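Side-chain contacts in phosphatase (Thermotoga maritima, PDB 1NF2), which probably works as a magnesium-dependent phosphatase of the haloacid dehalogenase (HAD) superfamily: residues A[46-51]-A[60-65]; A[70-73]-A[77-80]. One frame throughout, in Å; residues are numbered along the deposited sequence.

Contact 1 (A[46-51]-A[60-65]); sequences VSTLNV and FPTIAY
The hydroxyl of Thr62, which meets Leu49 of the helix, sits between two acceptors. Its OG1 lies 2.7 Å from Phe60 O, two residues back along its own chain, and is also hydrogen-bonded to OE1 of Glu52, about one turn beyond Leu49 on the same helix. Glu52 spends its other oxygen on the backbone N of Phe60, so one carboxylate ties the helix to the chain entering the strand. Against this polar cluster Leu49 brings only carbon: its CD2 methyl lies beside the hydroxyl, 3.9 Å from Thr62 OG1. The leucine starts off to the side of the strand and closes in only at its end.

The apolar half of the contact is methyl against methyl. Thr48 CG2 and Thr62 CG2 are 3.5 Å apart, a snug touch, with the two side chains running past one another in opposite senses. In Thr48 the methyl stands anti to the backbone N and OG1 lies beside that N (chi1 -53°), which turns the hydroxyl back along the helix to bond Met44 O, satisfying it inside a buried interface. The same OG1 passes Ala64 CB at 4.4 Å, the alanine pointing its CB toward the helix. No hydrogen bond runs directly between 46-51 and 60-65.

These residues pack helix 45-55 onto strand 62-64 in the beta-alpha-beta unit that starts with strand 36-40, part of the Rossmann-like HAD core. The axes of 46-51 and 62-64 come within 8.8 Å, with their N-to-C directions 142° apart, nearer antiparallel than parallel, while Ile63 points from the strand away from the helix, onto Ala194 and Leu195 of helix 191-202.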
ATOM      1  N   VAL A  46      -0.191 -10.158  -0.412  1.00 32.16           N
ATOM      2  CA  VAL A  46       0.635 -11.267   0.045  1.00 33.32           C
ATOM      3  C   VAL A  46       1.897 -10.791   0.748  1.00 33.28           C
ATOM      4  O   VAL A  46       2.285 -11.350   1.774  1.00 34.61           O
ATOM      5  CB  VAL A  46       1.049 -12.199  -1.119  1.00 32.76           C
ATOM      6  CG1 VAL A  46      -0.105 -13.092  -1.489  1.00 35.58           C
ATOM      7  CG2 VAL A  46       1.500 -11.379  -2.318  1.00 32.20           C
ATOM      8  N   SER A  47       2.535  -9.761   0.201  1.00 29.68           N
ATOM      9  CA  SER A  47       3.749  -9.229   0.802  1.00 29.62           C
ATOM     10  C   SER A  47       3.453  -8.692   2.197  1.00 30.61           C
ATOM     11  O   SER A  47       4.246  -8.868   3.128  1.00 32.40           O
ATOM     12  CB  SER A  47       4.327  -8.102  -0.058  1.00 28.85           C
ATOM     13  OG  SER A  47       4.613  -8.552  -1.372  1.00 30.93           O
ATOM     14  N   THR A  48       2.302  -8.045   2.335  1.00 22.80           N
ATOM     15  CA  THR A  48       1.905  -7.463   3.604  1.00 21.82           C
ATOM     16  C   THR A  48       1.538  -8.540   4.623  1.00 22.06           C
ATOM     17  O   THR A  48       1.969  -8.482   5.771  1.00 20.83           O
ATOM     18  CB  THR A  48       0.720  -6.483   3.403  1.00 23.96           C
ATOM     19  OG1 THR A  48       1.064  -5.530   2.383  1.00 21.39           O
ATOM     20  CG2 THR A  48       0.399  -5.738   4.704  1.00 18.94           C
ATOM     21  N   LEU A  49       0.758  -9.531   4.207  1.00 25.52           N
ATOM     22  CA  LEU A  49       0.370 -10.599   5.119  1.00 27.63           C
ATOM     23  C   LEU A  49       1.592 -11.412   5.545  1.00 28.64           C
ATOM     24  O   LEU A  49       1.619 -11.978   6.638  1.00 28.67           O
ATOM     25  CB  LEU A  49      -0.661 -11.527   4.464  1.00 22.92           C
ATOM     26  CG  LEU A  49      -1.981 -10.893   4.002  1.00 23.18           C
ATOM     27  CD1 LEU A  49      -2.873 -11.964   3.412  1.00 21.43           C
ATOM     28  CD2 LEU A  49      -2.672 -10.207   5.162  1.00 22.63           C
ATOM     29  N   ASN A  50       2.601 -11.466   4.679  1.00 32.68           N
ATOM     30  CA  ASN A  50       3.815 -12.219   4.973  1.00 33.04           C
ATOM     31  C   ASN A  50       4.649 -11.567   6.066  1.00 32.78           C
ATOM     32  O   ASN A  50       5.317 -12.257   6.831  1.00 34.15           O
ATOM     33  CB  ASN A  50       4.658 -12.402   3.704  1.00 26.98           C
ATOM     34  CG  ASN A  50       4.169 -13.556   2.841  1.00 27.97           C
ATOM     35  OD1 ASN A  50       3.267 -14.301   3.233  1.00 28.32           O
ATOM     36  ND2 ASN A  50       4.767 -13.715   1.665  1.00 26.82           N
ATOM     37  N   VAL A  51       4.619 -10.241   6.132  1.00 29.91           N
ATOM     38  CA  VAL A  51       5.357  -9.525   7.163  1.00 28.76           C
ATOM     39  C   VAL A  51       4.639  -9.784   8.487  1.00 29.41           C
ATOM     40  O   VAL A  51       5.273 -10.024   9.518  1.00 28.22           O
ATOM     41  CB  VAL A  51       5.390  -8.007   6.881  1.00 25.04           C
ATOM     42  CG1 VAL A  51       5.889  -7.246   8.111  1.00 25.78           C
ATOM     43  CG2 VAL A  51       6.305  -7.727   5.707  1.00 23.25           C
ATOM     44  N   PHE A  60      -3.797  -9.709  10.398  1.00 34.94           N
ATOM     45  CA  PHE A  60      -4.617  -8.671  11.012  1.00 31.86           C
ATOM     46  C   PHE A  60      -5.424  -7.968   9.930  1.00 30.67           C
ATOM     47  O   PHE A  60      -5.216  -8.206   8.735  1.00 29.33           O
ATOM     48  CB  PHE A  60      -3.718  -7.615  11.668  1.00 35.30           C
ATOM     49  CG  PHE A  60      -2.800  -8.155  12.726  1.00 35.69           C
ATOM     50  CD1 PHE A  60      -3.129  -8.044  14.073  1.00 36.32           C
ATOM     51  CD2 PHE A  60      -1.602  -8.762  12.379  1.00 36.74           C
ATOM     52  CE1 PHE A  60      -2.275  -8.531  15.060  1.00 38.81           C
ATOM     53  CE2 PHE A  60      -0.741  -9.254  13.357  1.00 38.52           C
ATOM     54  CZ  PHE A  60      -1.078  -9.137  14.699  1.00 37.64           C
ATOM     55  N   PRO A  61      -6.382  -7.113  10.337  1.00 24.97           N
ATOM     56  CA  PRO A  61      -7.158  -6.397   9.325  1.00 23.54           C
ATOM     57  C   PRO A  61      -6.061  -5.688   8.522  1.00 23.59           C
ATOM     58  O   PRO A  61      -5.150  -5.097   9.103  1.00 21.42           O
ATOM     59  CB  PRO A  61      -7.998  -5.438  10.165  1.00 20.12           C
ATOM     60  CG  PRO A  61      -8.302  -6.277  11.387  1.00 17.95           C
ATOM     61  CD  PRO A  61      -6.959  -6.926  11.682  1.00 19.29           C
ATOM     62  N   THR A  62      -6.129  -5.756   7.200  1.00 24.47           N
ATOM     63  CA  THR A  62      -5.081  -5.166   6.390  1.00 24.93           C
ATOM     64  C   THR A  62      -5.520  -4.315   5.195  1.00 25.03           C
ATOM     65  O   THR A  62      -6.494  -4.634   4.506  1.00 24.71           O
ATOM     66  CB  THR A  62      -4.139  -6.295   5.889  1.00 24.69           C
ATOM     67  OG1 THR A  62      -3.518  -6.927   7.018  1.00 26.06           O
ATOM     68  CG2 THR A  62      -3.064  -5.750   4.955  1.00 24.30           C
ATOM     69  N   ILE A  63      -4.792  -3.224   4.973  1.00 24.94           N
ATOM     70  CA  ILE A  63      -5.031  -2.337   3.842  1.00 24.96           C
ATOM     71  C   ILE A  63      -3.784  -2.501   2.974  1.00 25.06           C
ATOM     72  O   ILE A  63      -2.666  -2.230   3.419  1.00 25.85           O
ATOM     73  CB  ILE A  63      -5.186  -0.855   4.280  1.00 23.85           C
ATOM     74  CG1 ILE A  63      -6.441  -0.696   5.149  1.00 22.92           C
ATOM     75  CG2 ILE A  63      -5.303   0.051   3.047  1.00 21.16           C
ATOM     76  CD1 ILE A  63      -6.671   0.713   5.646  1.00 23.89           C
ATOM     77  N   ALA A  64      -3.986  -2.976   1.748  1.00 18.32           N
ATOM     78  CA  ALA A  64      -2.905  -3.225   0.800  1.00 17.51           C
ATOM     79  C   ALA A  64      -3.100  -2.446  -0.512  1.00 17.80           C
ATOM     80  O   ALA A  64      -4.142  -1.825  -0.719  1.00 14.62           O
ATOM     81  CB  ALA A  64      -2.824  -4.725   0.516  1.00 10.71           C
ATOM     82  N   TYR A  65      -2.093  -2.478  -1.387  1.00 22.04           N
ATOM     83  CA  TYR A  65      -2.165  -1.769  -2.668  1.00 23.28           C
ATOM     84  C   TYR A  65      -2.615  -0.324  -2.480  1.00 24.59           C
ATOM     85  O   TYR A  65      -3.377   0.210  -3.289  1.00 23.15           O
ATOM     86  CB  TYR A  65      -3.134  -2.474  -3.623  1.00 21.97           C
ATOM     87  CG  TYR A  65      -2.617  -3.786  -4.175  1.00 21.78           C
ATOM     88  CD1 TYR A  65      -1.662  -3.814  -5.189  1.00 22.03           C
ATOM     89  CD2 TYR A  65      -3.090  -5.000  -3.685  1.00 20.90           C
ATOM     90  CE1 TYR A  65      -1.192  -5.030  -5.709  1.00 23.37           C
ATOM     91  CE2 TYR A  65      -2.629  -6.212  -4.190  1.00 21.29           C
ATOM     92  CZ  TYR A  65      -1.684  -6.222  -5.202  1.00 22.16           C
ATOM     93  OH  TYR A  65      -1.249  -7.425  -5.709  1.00 22.72           O
TER

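Contact 2 (A[70-73]-A[77-80]); sequences VYLP and VILN
Val70 spreads its two methyls over neighbouring residues of the partner strand: CG1 goes to Ile78, CG2 to Leu79. With CG1 anti to the backbone N (chi1 176°), CG2 lies beside that N and meets Leu79 CD2 at 3.5 Å. The two side chains are also close at their roots, Val70 CB being 3.6 Å from Leu79 CB. The backbones pair as well, Val70 N donating to Leu79 O over 3.1 Å in a fairly straight bond (161° at the hydrogen).

Ile78 is the extra residue. Together with Leu79 it stands opposite the single Val70, which makes a classic beta bulge in the hairpin of strands 69-72 and 76-80 and shifts the register by one before Tyr71 pairs with Val77. Ile78 N donates to Val70 O, while the bond from Leu79 N to that same oxygen is weak. Both are read with reserve, because Ile78 CD1 is modelled too near Val70 O and the exact positions of these two atoms are doubtful. The side chain of Ile78 bends toward strand 69-72, and its end packs near Leu72, the two side chains crossing at about a right angle.

From the valine side of the sheet, Val70 reaches Ala194 of helix 191-202, and Leu72 touches Leu198 and Met202 of that helix. Tyr71 projects from the other face, with its OH hydrogen-bonded to Thr59 OG1.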
ATOM      1  N   VAL A  70      -8.860  -4.297   1.051  1.00 23.89           N
ATOM      2  CA  VAL A  70      -9.113  -4.281   2.489  1.00 23.10           C
ATOM      3  C   VAL A  70      -9.355  -5.745   2.842  1.00 24.58           C
ATOM      4  O   VAL A  70     -10.249  -6.389   2.292  1.00 24.39           O
ATOM      5  CB  VAL A  70     -10.355  -3.440   2.870  1.00 21.48           C
ATOM      6  CG1 VAL A  70     -10.619  -3.548   4.373  1.00 21.29           C
ATOM      7  CG2 VAL A  70     -10.128  -1.984   2.502  1.00 19.04           C
ATOM      8  N   TYR A  71      -8.537  -6.270   3.745  1.00 24.55           N
ATOM      9  CA  TYR A  71      -8.631  -7.662   4.153  1.00 24.73           C
ATOM     10  C   TYR A  71      -8.879  -7.848   5.649  1.00 26.48           C
ATOM     11  O   TYR A  71      -8.336  -7.115   6.475  1.00 26.28           O
ATOM     12  CB  TYR A  71      -7.340  -8.369   3.730  1.00 24.13           C
ATOM     13  CG  TYR A  71      -7.001  -9.638   4.485  1.00 26.93           C
ATOM     14  CD1 TYR A  71      -6.507  -9.590   5.797  1.00 28.22           C
ATOM     15  CD2 TYR A  71      -7.139 -10.888   3.879  1.00 26.19           C
ATOM     16  CE1 TYR A  71      -6.159 -10.752   6.484  1.00 27.19           C
ATOM     17  CE2 TYR A  71      -6.789 -12.060   4.556  1.00 29.23           C
ATOM     18  CZ  TYR A  71      -6.301 -11.983   5.858  1.00 29.78           C
ATOM     19  OH  TYR A  71      -5.948 -13.136   6.521  1.00 30.51           O
ATOM     20  N   LEU A  72      -9.714  -8.830   5.981  1.00 31.02           N
ATOM     21  CA  LEU A  72     -10.029  -9.176   7.370  1.00 32.39           C
ATOM     22  C   LEU A  72      -9.624 -10.630   7.570  1.00 34.73           C
ATOM     23  O   LEU A  72      -9.981 -11.496   6.768  1.00 34.11           O
ATOM     24  CB  LEU A  72     -11.529  -9.026   7.671  1.00 23.48           C
ATOM     25  CG  LEU A  72     -12.062  -7.599   7.811  1.00 22.91           C
ATOM     26  CD1 LEU A  72     -13.528  -7.624   8.232  1.00 22.83           C
ATOM     27  CD2 LEU A  72     -11.237  -6.855   8.843  1.00 24.09           C
ATOM     28  N   PRO A  73      -8.867 -10.915   8.643  1.00 31.57           N
ATOM     29  CA  PRO A  73      -8.400 -12.268   8.957  1.00 33.63           C
ATOM     30  C   PRO A  73      -9.474 -13.346   8.807  1.00 36.47           C
ATOM     31  O   PRO A  73      -9.193 -14.457   8.361  1.00 36.16           O
ATOM     32  CB  PRO A  73      -7.919 -12.133  10.399  1.00 34.86           C
ATOM     33  CG  PRO A  73      -7.387 -10.724  10.433  1.00 33.20           C
ATOM     34  CD  PRO A  73      -8.474  -9.967   9.705  1.00 32.64           C
ATOM     35  N   VAL A  77     -10.863 -10.825   1.804  1.00 33.25           N
ATOM     36  CA  VAL A  77     -10.966  -9.540   1.117  1.00 30.27           C
ATOM     37  C   VAL A  77     -12.412  -9.058   1.064  1.00 28.90           C
ATOM     38  O   VAL A  77     -13.279  -9.746   0.528  1.00 27.83           O
ATOM     39  CB  VAL A  77     -10.415  -9.636  -0.324  1.00 32.59           C
ATOM     40  CG1 VAL A  77     -10.632  -8.317  -1.068  1.00 31.19           C
ATOM     41  CG2 VAL A  77      -8.926  -9.977  -0.283  1.00 33.43           C
ATOM     42  N   ILE A  78     -12.671  -7.884   1.635  1.00 32.64           N
ATOM     43  CA  ILE A  78     -14.020  -7.323   1.635  1.00 31.61           C
ATOM     44  C   ILE A  78     -14.116  -6.069   0.768  1.00 31.11           C
ATOM     45  O   ILE A  78     -15.189  -5.493   0.606  1.00 31.17           O
ATOM     46  CB  ILE A  78     -14.525  -6.998   3.072  1.00 29.59           C
ATOM     47  CG1 ILE A  78     -13.592  -5.984   3.757  1.00 29.82           C
ATOM     48  CG2 ILE A  78     -14.687  -8.293   3.861  1.00 25.94           C
ATOM     49  CD1 ILE A  78     -12.312  -6.556   4.316  1.00 33.91           C
ATOM     50  N   LEU A  79     -12.976  -5.642   0.237  1.00 25.88           N
ATOM     51  CA  LEU A  79     -12.907  -4.502  -0.670  1.00 25.65           C
ATOM     52  C   LEU A  79     -11.815  -4.864  -1.665  1.00 27.34           C
ATOM     53  O   LEU A  79     -10.662  -5.119  -1.279  1.00 26.10           O
ATOM     54  CB  LEU A  79     -12.520  -3.209   0.044  1.00 28.74           C
ATOM     55  CG  LEU A  79     -12.516  -2.012  -0.919  1.00 30.34           C
ATOM     56  CD1 LEU A  79     -13.950  -1.740  -1.386  1.00 31.16           C
ATOM     57  CD2 LEU A  79     -11.939  -0.777  -0.250  1.00 28.91           C
ATOM     58  N   ASN A  80     -12.178  -4.899  -2.941  1.00 29.04           N
ATOM     59  CA  ASN A  80     -11.226  -5.253  -3.979  1.00 29.61           C
ATOM     60  C   ASN A  80     -11.378  -4.319  -5.177  1.00 29.75           C
ATOM     61  O   ASN A  80     -12.063  -4.641  -6.147  1.00 32.37           O
ATOM     62  CB  ASN A  80     -11.450  -6.707  -4.393  1.00 27.02           C
ATOM     63  CG  ASN A  80     -10.354  -7.237  -5.291  1.00 30.05           C
ATOM     64  OD1 ASN A  80     -10.404  -8.381  -5.728  1.00 32.41           O
ATOM     65  ND2 ASN A  80      -9.358  -6.410  -5.569  1.00 32.22           N
TER

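Contact 1 is the more buried of the two, helix against sheet, whereas contact 2 is an edge pairing within the same sheet, its outer strand partly open to solvent. Their chemistry follows: methyl packing in 46-51/60-65, where no hydrogen bond crosses and the threonine hydroxyls find other partners, backbone hydrogen bonds topped by aliphatic side chains in 70-73/77-80. Strands 62-64 and 69-72 join them as neighbours, with Thr62 N 2.7 Å from Tyr71 O, a probable hydrogen bond, and Pro73 packed on the chain at Phe60 and Pro61. Tyr71 also touches Leu49 of helix 45-55, while Ile63 and Val70 both reach Ala194. The side chain of Thr48 is about 11 Å from the magnesium ion; contact 2 lies away from the metal site.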